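PDB 4TVM: citrate synthase, which catalyses the condensation of acetyl-CoA with oxaloacetate and water to give citrate and coenzyme A, a step of the Krebs cycle. Local coordinates for residues Y74-L79 / L225-A230; L79-T84 / A319-E324; C236-V241 / L389-G394. One frame throughout, in Å; residues are numbered along the deposited sequence.

Contact 1. Residues Y74-L79 / L225-A230. With OAA (oxaloacetate ion), chain B.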
loop_
_atom_site.group_PDB
_atom_site.type_symbol
_atom_site.label_atom_id
_atom_site.label_comp_id
_atom_site.label_asym_id
_atom_site.label_seq_id
_atom_site.Cartn_x
_atom_site.Cartn_y
_atom_site.Cartn_z
ATOM N N TYR A 74 26.639 -10.520 -2.587
ATOM C CA TYR A 74 27.347 -10.882 -1.367
ATOM C C TYR A 74 26.499 -11.763 -0.468
ATOM O O TYR A 74 25.372 -11.415 -0.176
ATOM C CB TYR A 74 27.706 -9.641 -0.592
ATOM C CG TYR A 74 28.614 -8.700 -1.325
ATOM C CD1 TYR A 74 29.957 -9.024 -1.533
ATOM C CD2 TYR A 74 28.151 -7.469 -1.792
ATOM C CE1 TYR A 74 30.807 -8.163 -2.203
ATOM C CE2 TYR A 74 28.997 -6.597 -2.451
ATOM C CZ TYR A 74 30.319 -6.944 -2.648
ATOM O OH TYR A 74 31.172 -6.083 -3.285
ATOM N N PRO A 75 27.042 -12.897 -0.009
ATOM C CA PRO A 75 26.166 -13.740 0.812
ATOM C C PRO A 75 25.873 -13.200 2.217
ATOM O O PRO A 75 26.653 -12.432 2.782
ATOM C CB PRO A 75 26.912 -15.090 0.861
ATOM C CG PRO A 75 27.727 -15.101 -0.395
ATOM C CD PRO A 75 28.196 -13.667 -0.551
ATOM N N ILE A 76 24.721 -13.626 2.748
ATOM C CA ILE A 76 24.148 -13.072 3.949
ATOM C C ILE A 76 24.994 -13.428 5.133
ATOM O O ILE A 76 25.128 -12.623 6.054
ATOM C CB ILE A 76 22.686 -13.538 4.155
ATOM C CG1 ILE A 76 21.956 -12.626 5.150
ATOM C CG2 ILE A 76 22.597 -14.999 4.599
ATOM C CD1 ILE A 76 21.996 -11.164 4.784
ATOM N N ASP A 77 25.586 -14.622 5.117
ATOM C CA ASP A 77 26.415 -15.046 6.237
ATOM C C ASP A 77 27.613 -14.122 6.348
ATOM O O ASP A 77 28.016 -13.771 7.439
ATOM C CB ASP A 77 26.814 -16.537 6.148
ATOM C CG ASP A 77 27.546 -16.912 4.846
ATOM O OD1 ASP A 77 27.874 -16.036 4.032
ATOM O OD2 ASP A 77 27.793 -18.114 4.637
ATOM N N GLN A 78 28.161 -13.687 5.220
ATOM C CA GLN A 78 29.326 -12.783 5.240
ATOM C C GLN A 78 28.976 -11.363 5.749
ATOM O O GLN A 78 29.695 -10.791 6.572
ATOM C CB GLN A 78 30.002 -12.743 3.847
ATOM C CG GLN A 78 30.934 -13.927 3.561
ATOM C CD GLN A 78 31.435 -14.015 2.114
ATOM O OE1 GLN A 78 31.331 -15.053 1.448
ATOM N NE2 GLN A 78 32.000 -12.951 1.637
ATOM N N LEU A 79 27.847 -10.805 5.320
ATOM C CA LEU A 79 27.462 -9.438 5.771
ATOM C C LEU A 79 27.068 -9.433 7.223
ATOM O O LEU A 79 27.409 -8.518 7.985
ATOM C CB LEU A 79 26.303 -8.913 4.940
ATOM C CG LEU A 79 26.534 -8.973 3.439
ATOM C CD1 LEU A 79 25.204 -9.009 2.718
ATOM C CD2 LEU A 79 27.420 -7.822 2.995
ATOM N N LEU A 225 20.747 -8.407 13.238
ATOM C CA LEU A 225 19.391 -8.813 12.898
ATOM C C LEU A 225 18.702 -7.930 11.824
ATOM O O LEU A 225 17.850 -8.404 11.063
ATOM C CB LEU A 225 18.542 -8.859 14.164
ATOM C CG LEU A 225 18.279 -10.254 14.716
ATOM C CD1 LEU A 225 17.773 -10.155 16.142
ATOM C CD2 LEU A 225 17.269 -10.954 13.829
ATOM N N PHE A 226 19.051 -6.647 11.774
ATOM C CA PHE A 226 18.586 -5.798 10.705
ATOM C C PHE A 226 19.265 -6.125 9.388
ATOM O O PHE A 226 18.673 -5.968 8.339
ATOM C CB PHE A 226 18.817 -4.334 11.039
ATOM C CG PHE A 226 17.992 -3.820 12.186
ATOM C CD1 PHE A 226 16.790 -4.412 12.544
ATOM C CD2 PHE A 226 18.407 -2.695 12.870
ATOM C CE1 PHE A 226 16.037 -3.908 13.583
ATOM C CE2 PHE A 226 17.663 -2.176 13.904
ATOM C CZ PHE A 226 16.468 -2.779 14.257
ATOM N N ILE A 227 20.494 -6.612 9.417
ATOM C CA ILE A 227 21.136 -7.093 8.184
ATOM C C ILE A 227 20.367 -8.294 7.655
ATOM O O ILE A 227 20.042 -8.382 6.445
ATOM C CB ILE A 227 22.612 -7.482 8.388
ATOM C CG1 ILE A 227 23.379 -6.316 9.025
ATOM C CG2 ILE A 227 23.246 -7.876 7.058
ATOM C CD1 ILE A 227 24.849 -6.570 9.300
ATOM N N LEU A 228 20.015 -9.201 8.557
ATOM C CA LEU A 228 19.274 -10.410 8.153
ATOM C C LEU A 228 17.944 -10.092 7.551
ATOM O O LEU A 228 17.475 -10.829 6.689
ATOM C CB LEU A 228 19.121 -11.380 9.306
ATOM C CG LEU A 228 20.449 -12.083 9.639
ATOM C CD1 LEU A 228 20.625 -12.314 11.133
ATOM C CD2 LEU A 228 20.595 -13.389 8.874
ATOM N N HIS A 229 17.339 -8.978 7.975
ATOM C CA HIS A 229 15.992 -8.582 7.497
ATOM C C HIS A 229 15.999 -7.408 6.539
ATOM O O HIS A 229 14.942 -6.971 6.101
ATOM C CB HIS A 229 15.107 -8.241 8.681
ATOM C CG HIS A 229 14.652 -9.431 9.462
ATOM N ND1 HIS A 229 13.534 -10.163 9.117
ATOM C CD2 HIS A 229 15.145 -10.003 10.589
ATOM C CE1 HIS A 229 13.364 -11.140 9.992
ATOM N NE2 HIS A 229 14.332 -11.069 10.891
ATOM N N ALA A 230 17.172 -6.904 6.175
ATOM C CA ALA A 230 17.248 -5.779 5.274
ATOM C C ALA A 230 16.558 -5.889 3.895
ATOM O O ALA A 230 15.959 -4.922 3.445
ATOM C CB ALA A 230 18.686 -5.383 5.095
HETATM O O1 OAA B . 11.950 -11.502 5.847
HETATM O O2 OAA B . 11.016 -12.519 7.585
HETATM O O4 OAA B . 9.242 -13.621 2.625
HETATM O O5 OAA B . 9.608 -11.521 2.117
HETATM O O3 OAA B . 10.091 -10.819 4.409
HETATM C C1 OAA B . 11.109 -12.288 6.350
HETATM C C2 OAA B . 10.183 -12.986 5.393
HETATM C C3 OAA B . 9.929 -12.018 4.265
HETATM C C4 OAA B . 9.532 -12.439 2.937
#
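Ile76 swings CG1 to the position trans to its backbone N (chi1 -162°), and Ile227 does the same with CG2 (chi1 -54° for CG1), which sends these two branches across the gap between helices 76-82 and 216-229. The side chains run past each other in opposite directions, leaving Ile76 CD1 4.2 Å from Ile227 CG2. Ile76 CD1 also rests 3.8 Å from Ile227 O, a carbonyl oxygen hydrogen-bonded to Tyr71 OH. Leu228 comes in at nearly a right angle to Ile76, its CD2 touching CG1 at 4.0 Å. On the next turn of the short helix, Leu79 brings CB to 3.9 Å from Ile227 CG2, while the other branch of Ile227 ends at Leu79 O, with CD1 3.5 Å away. Branched aliphatic chains suit this wholly buried seam: Ile76 meets both Ile227 and Leu228, and Ile227 meets both Ile76 and Leu79. Pro75, at the N-cap position, leads from strand 74-75 into the helix. The CB of His229 points away from this seam, and its ring meets oxaloacetate edge-on, CE1 lying 3.6 Å from OAA O2. Helix 216-229 thus packs with one face in the largely helical citrate synthase fold and contributes His229 to the oxaloacetate pocket.

Contact 2. Residues L79-T84 / A319-E324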
loop_
_atom_site.group_PDB
_atom_site.type_symbol
_atom_site.label_atom_id
_atom_site.label_comp_id
_atom_site.label_asym_id
_atom_site.label_seq_id
_atom_site.Cartn_x
_atom_site.Cartn_y
_atom_site.Cartn_z
ATOM N N LEU A 79 27.847 -10.805 5.320
ATOM C CA LEU A 79 27.462 -9.438 5.771
ATOM C C LEU A 79 27.068 -9.433 7.223
ATOM O O LEU A 79 27.409 -8.518 7.985
ATOM C CB LEU A 79 26.303 -8.913 4.940
ATOM C CG LEU A 79 26.534 -8.973 3.439
ATOM C CD1 LEU A 79 25.204 -9.009 2.718
ATOM C CD2 LEU A 79 27.420 -7.822 2.995
ATOM N N ALA A 80 26.333 -10.469 7.612
ATOM C CA ALA A 80 25.856 -10.604 8.983
ATOM C C ALA A 80 27.033 -10.626 9.921
ATOM O O ALA A 80 27.091 -9.876 10.888
ATOM C CB ALA A 80 25.044 -11.881 9.136
ATOM N N GLU A 81 27.973 -11.509 9.614
ATOM C CA GLU A 81 29.172 -11.674 10.412
ATOM C C GLU A 81 30.184 -10.540 10.229
ATOM O O GLU A 81 30.834 -10.157 11.211
ATOM C CB GLU A 81 29.793 -13.053 10.135
ATOM C CG GLU A 81 28.847 -14.204 10.510
ATOM C CD GLU A 81 28.484 -14.216 11.997
ATOM O OE1 GLU A 81 29.331 -13.779 12.810
ATOM O OE2 GLU A 81 27.362 -14.654 12.356
ATOM N N LYS A 82 30.303 -9.971 9.025
ATOM C CA LYS A 82 31.344 -8.930 8.794
ATOM C C LYS A 82 30.942 -7.460 8.491
ATOM O O LYS A 82 31.807 -6.573 8.509
ATOM C CB LYS A 82 32.311 -9.407 7.708
ATOM C CG LYS A 82 33.344 -10.387 8.227
ATOM C CD LYS A 82 34.211 -9.710 9.288
ATOM C CE LYS A 82 35.177 -10.682 9.936
ATOM N NZ LYS A 82 35.959 -11.443 8.925
ATOM N N SER A 83 29.667 -7.187 8.228
ATOM C CA SER A 83 29.250 -5.835 7.863
ATOM C C SER A 83 28.556 -5.108 9.004
ATOM O O SER A 83 28.639 -5.518 10.158
ATOM C CB SER A 83 28.332 -5.865 6.638
ATOM O OG SER A 83 28.166 -4.562 6.132
ATOM N N THR A 84 27.900 -3.997 8.677
ATOM C CA THR A 84 26.965 -3.341 9.607
ATOM C C THR A 84 25.669 -3.045 8.897
ATOM O O THR A 84 25.594 -2.988 7.669
ATOM C CB THR A 84 27.491 -2.012 10.079
ATOM O OG1 THR A 84 27.604 -1.175 8.940
ATOM C CG2 THR A 84 28.919 -2.169 10.787
ATOM N N ALA A 319 18.098 -18.386 8.973
ATOM C CA ALA A 319 17.648 -19.206 10.086
ATOM C C ALA A 319 18.834 -19.662 10.921
ATOM O O ALA A 319 18.852 -19.485 12.133
ATOM C CB ALA A 319 16.871 -20.402 9.580
ATOM N N ARG A 320 19.847 -20.199 10.252
ATOM C CA ARG A 320 20.965 -20.814 10.939
ATOM C C ARG A 320 21.797 -19.779 11.700
ATOM O O ARG A 320 22.262 -20.027 12.815
ATOM C CB ARG A 320 21.860 -21.550 9.938
ATOM C CG ARG A 320 21.125 -22.222 8.779
ATOM C CD ARG A 320 21.860 -23.460 8.289
ATOM N NE ARG A 320 23.291 -23.217 8.106
ATOM C CZ ARG A 320 24.110 -23.982 7.391
ATOM N NH1 ARG A 320 23.667 -25.057 6.741
ATOM N NH2 ARG A 320 25.392 -23.650 7.309
ATOM N N ILE A 321 22.003 -18.620 11.088
ATOM C CA ILE A 321 22.730 -17.555 11.759
ATOM C C ILE A 321 21.914 -17.145 12.968
ATOM O O ILE A 321 22.449 -16.939 14.052
ATOM C CB ILE A 321 22.954 -16.337 10.849
ATOM C CG1 ILE A 321 23.920 -16.685 9.720
ATOM C CG2 ILE A 321 23.528 -15.176 11.637
ATOM C CD1 ILE A 321 23.647 -15.906 8.452
ATOM N N VAL A 322 20.605 -17.065 12.784
ATOM C CA VAL A 322 19.729 -16.587 13.843
ATOM C C VAL A 322 19.702 -17.523 15.070
ATOM O O VAL A 322 19.768 -17.050 16.197
ATOM C CB VAL A 322 18.304 -16.307 13.317
ATOM C CG1 VAL A 322 17.387 -15.919 14.461
ATOM C CG2 VAL A 322 18.335 -15.180 12.298
ATOM N N LYS A 323 19.632 -18.837 14.862
ATOM C CA LYS A 323 19.683 -19.781 15.986
ATOM C C LYS A 323 20.957 -19.588 16.809
ATOM O O LYS A 323 20.953 -19.693 18.037
ATOM C CB LYS A 323 19.609 -21.220 15.494
ATOM C CG LYS A 323 19.583 -22.230 16.628
ATOM C CD LYS A 323 19.551 -23.664 16.121
ATOM C CE LYS A 323 19.585 -24.663 17.273
ATOM N NZ LYS A 323 20.107 -26.006 16.870
ATOM N N GLU A 324 22.037 -19.281 16.108
ATOM C CA GLU A 324 23.337 -19.086 16.719
ATOM C C GLU A 324 23.323 -17.895 17.673
ATOM O O GLU A 324 23.713 -18.012 18.837
ATOM C CB GLU A 324 24.380 -18.874 15.616
ATOM C CG GLU A 324 25.694 -19.590 15.829
ATOM C CD GLU A 324 26.844 -18.870 15.144
ATOM O OE1 GLU A 324 26.710 -18.513 13.940
ATOM O OE2 GLU A 324 27.874 -18.655 15.821
#
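Ala80 and Ile321 form the buried half of this contact, where the C-terminal part of helix 76-82 lies beside helix 317-329. Ala80 CB meets Ile321 CD1 at 4.3 Å, and a methyl group is enough here because the CA atoms of Ala80 and Ile321 stand only 8.1 Å apart. Met224 of helix 216-229 packs against both side chains and closes the apolar corner, and Ile321 extends further over Ile76 and Asp77. Toward solvent the character changes. Glu81 is bent at chi2 (-61°), which turns its carboxylate toward Ile321, so that the two side chains pass alongside each other in opposite directions, with Glu81 OE2 3.9 Å from Ile321 CG2. That same oxygen lies 4.2 Å from Glu324 OE1. Two like charges so near would be expected to raise the proton affinity of one or both carboxylates, although water can screen them at this exposed rim and Arg220 makes a long, weak ion pair with Glu81 OE1. Both glutamates also touch a neighbouring molecule in the crystal, so their conformations may partly reflect lattice packing. An aliphatic inner edge with acidic residues outside is the pattern of amphipathic helices at a protein surface, here 76-82 and 317-329, which pack around the more buried helix 216-229 in the helical body of citrate synthase.

Contact 3. Residues C236-V241 / L389-G394; sequences CSTSTV and LGRLPG. With OAA (oxaloacetate ion), chain B.
Ser237 meets Arg391 at the edge of its guanidinium group: the serine OG lies in the plane of that group, 3.4 Å from Arg391 NH1. The same OG has a weak hydrogen bond with Trp395 NE1, farther along helix 383-403, and a small hydroxyl suits a place beside both the indole and the guanidinium. Arg391 leaves its helix with CG trans to the backbone N, then bends at chi2 (53°) and chi3 (61°); these turns bring the flat group round to where its edge reaches both Ser237 and the ligand. Beside the serine, Thr238 OG1 stands oblique to the guanidinium plane, and its closest approach is to the aliphatic part of the chain, 4.4 Å from Arg391 CD, a loose contact. Arginine suits this place because its planar head can serve several neighbours from its rim. NH2 gives a nearly straight hydrogen bond to OAA O3, 3.0 Å long with an angle of 165° at the hydrogen, and O3 also lies in the guanidinium plane. This is the oxaloacetate pocket of citrate synthase, to which His229, His232, Asn235, His267, Arg318, Asp366 and Phe387 also belong. Since O3 is the keto oxygen, a cationic donor here probably helps polarise the carbonyl. NH2 is also 3.2 Å from OAA O1, an oxygen of one carboxylate. Helix 383-403 is kinked at Pro393, which has no N-H to give to the preceding turn, and Gly394, having no side chain, leaves room for Arg391 CD. On helix 236-246, Thr240 OG1 donates to Cys236 O at 2.6 Å, satisfying its hydroxyl within its own helix.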
loop_
_atom_site.group_PDB
_atom_site.type_symbol
_atom_site.label_atom_id
_atom_site.label_comp_id
_atom_site.label_asym_id
_atom_site.label_seq_id
_atom_site.Cartn_x
_atom_site.Cartn_y
_atom_site.Cartn_z
ATOM N N CYS A 236 5.620 -9.286 -0.623
ATOM C CA CYS A 236 4.358 -8.621 -0.483
ATOM C C CYS A 236 4.585 -7.142 -0.210
ATOM O O CYS A 236 4.088 -6.293 -0.938
ATOM C CB CYS A 236 3.557 -9.221 0.666
ATOM S SG CYS A 236 1.978 -8.371 1.011
ATOM N N SER A 237 5.377 -6.877 0.818
ATOM C CA SER A 237 5.639 -5.560 1.320
ATOM C C SER A 237 6.327 -4.713 0.298
ATOM O O SER A 237 6.075 -3.517 0.173
ATOM C CB SER A 237 6.590 -5.648 2.513
ATOM O OG SER A 237 7.796 -6.328 2.110
ATOM N N THR A 238 7.246 -5.303 -0.422
ATOM C CA THR A 238 8.058 -4.496 -1.321
ATOM C C THR A 238 7.400 -4.399 -2.677
ATOM O O THR A 238 7.612 -3.437 -3.392
ATOM C CB THR A 238 9.482 -5.070 -1.452
ATOM O OG1 THR A 238 10.252 -4.659 -0.319
ATOM C CG2 THR A 238 10.185 -4.584 -2.737
ATOM N N SER A 239 6.646 -5.418 -3.057
ATOM C CA SER A 239 5.911 -5.327 -4.299
ATOM C C SER A 239 4.863 -4.270 -4.098
ATOM O O SER A 239 4.382 -3.742 -5.051
ATOM C CB SER A 239 5.250 -6.627 -4.688
ATOM O OG SER A 239 6.213 -7.518 -5.210
ATOM N N THR A 240 4.515 -3.983 -2.844
ATOM C CA THR A 240 3.558 -2.933 -2.525
ATOM C C THR A 240 4.179 -1.576 -2.600
ATOM O O THR A 240 3.551 -0.636 -3.036
ATOM C CB THR A 240 3.021 -3.093 -1.115
ATOM O OG1 THR A 240 2.361 -4.352 -1.014
ATOM C CG2 THR A 240 2.048 -1.984 -0.804
ATOM N N VAL A 241 5.425 -1.468 -2.169
ATOM C CA VAL A 241 6.142 -0.248 -2.350
ATOM C C VAL A 241 6.296 -0.010 -3.836
ATOM O O VAL A 241 6.122 1.088 -4.318
ATOM C CB VAL A 241 7.475 -0.330 -1.652
ATOM C CG1 VAL A 241 8.316 0.898 -1.953
ATOM C CG2 VAL A 241 7.261 -0.466 -0.149
ATOM N N LEU A 389 11.936 -1.310 10.303
ATOM C CA LEU A 389 13.225 -0.620 10.465
ATOM C C LEU A 389 14.317 -1.312 9.679
ATOM O O LEU A 389 15.152 -0.648 9.077
ATOM C CB LEU A 389 13.656 -0.607 11.926
ATOM C CG LEU A 389 12.858 0.308 12.811
ATOM C CD1 LEU A 389 13.520 0.373 14.163
ATOM C CD2 LEU A 389 12.660 1.715 12.199
ATOM N N GLY A 390 14.333 -2.646 9.732
ATOM C CA GLY A 390 15.369 -3.442 9.067
ATOM C C GLY A 390 15.135 -3.491 7.587
ATOM O O GLY A 390 16.057 -3.354 6.802
ATOM N N ARG A 391 13.884 -3.667 7.195
ATOM C CA ARG A 391 13.543 -3.740 5.781
ATOM C C ARG A 391 13.614 -2.409 5.030
ATOM O O ARG A 391 13.687 -2.392 3.782
ATOM C CB ARG A 391 12.145 -4.326 5.633
ATOM C CG ARG A 391 11.691 -4.466 4.207
ATOM C CD ARG A 391 12.684 -5.235 3.361
ATOM N NE ARG A 391 12.877 -6.593 3.872
ATOM C CZ ARG A 391 11.997 -7.594 3.752
ATOM N NH1 ARG A 391 10.818 -7.419 3.156
ATOM N NH2 ARG A 391 12.284 -8.780 4.267
ATOM N N LEU A 392 13.589 -1.299 5.763
ATOM C CA LEU A 392 13.544 0.016 5.122
ATOM C C LEU A 392 14.539 0.196 3.973
ATOM O O LEU A 392 14.191 0.729 2.926
ATOM C CB LEU A 392 13.733 1.089 6.173
ATOM C CG LEU A 392 13.765 2.549 5.742
ATOM C CD1 LEU A 392 12.462 2.991 5.100
ATOM C CD2 LEU A 392 14.077 3.412 6.964
ATOM N N PRO A 393 15.803 -0.203 4.163
ATOM C CA PRO A 393 16.769 -0.046 3.074
ATOM C C PRO A 393 16.373 -0.799 1.795
ATOM O O PRO A 393 16.650 -0.348 0.666
ATOM C CB PRO A 393 18.058 -0.617 3.678
ATOM C CG PRO A 393 17.618 -1.425 4.861
ATOM C CD PRO A 393 16.481 -0.623 5.398
ATOM N N GLY A 394 15.708 -1.927 1.965
ATOM C CA GLY A 394 15.315 -2.740 0.828
ATOM C C GLY A 394 14.165 -2.081 0.126
ATOM O O GLY A 394 14.145 -1.963 -1.112
HETATM O O1 OAA B . 11.950 -11.502 5.847
HETATM O O2 OAA B . 11.016 -12.519 7.585
HETATM O O4 OAA B . 9.242 -13.621 2.625
HETATM O O5 OAA B . 9.608 -11.521 2.117
HETATM O O3 OAA B . 10.091 -10.819 4.409
HETATM C C1 OAA B . 11.109 -12.288 6.350
HETATM C C2 OAA B . 10.183 -12.986 5.393
HETATM C C3 OAA B . 9.929 -12.018 4.265
HETATM C C4 OAA B . 9.532 -12.439 2.937
#

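Overall arrangement
Contacts 1 and 2 are neighbours, with centres 6 Å apart; they share Leu79 and helix 76-82, and Leu228 CD2 meets Ile321 CD1 at 4.0 Å, so their apolar seams are continuous. Contact 3 lies deeper in the chain, its centre about 15 Å from that of contact 1 and 20 Å from that of contact 2, whose nearest atoms stay about 9 Å from it. Contacts 1 and 3 are joined by a probable hydrogen bond between Arg391 NE and His229 O, 3.1 Å apart, and both reach oxaloacetate. Contact 2 stands back, the Ile321 side chain being about 13 Å from the ligand, whereas the Arg391 side chain is about 9 Å from that of Asp366, an active-site residue.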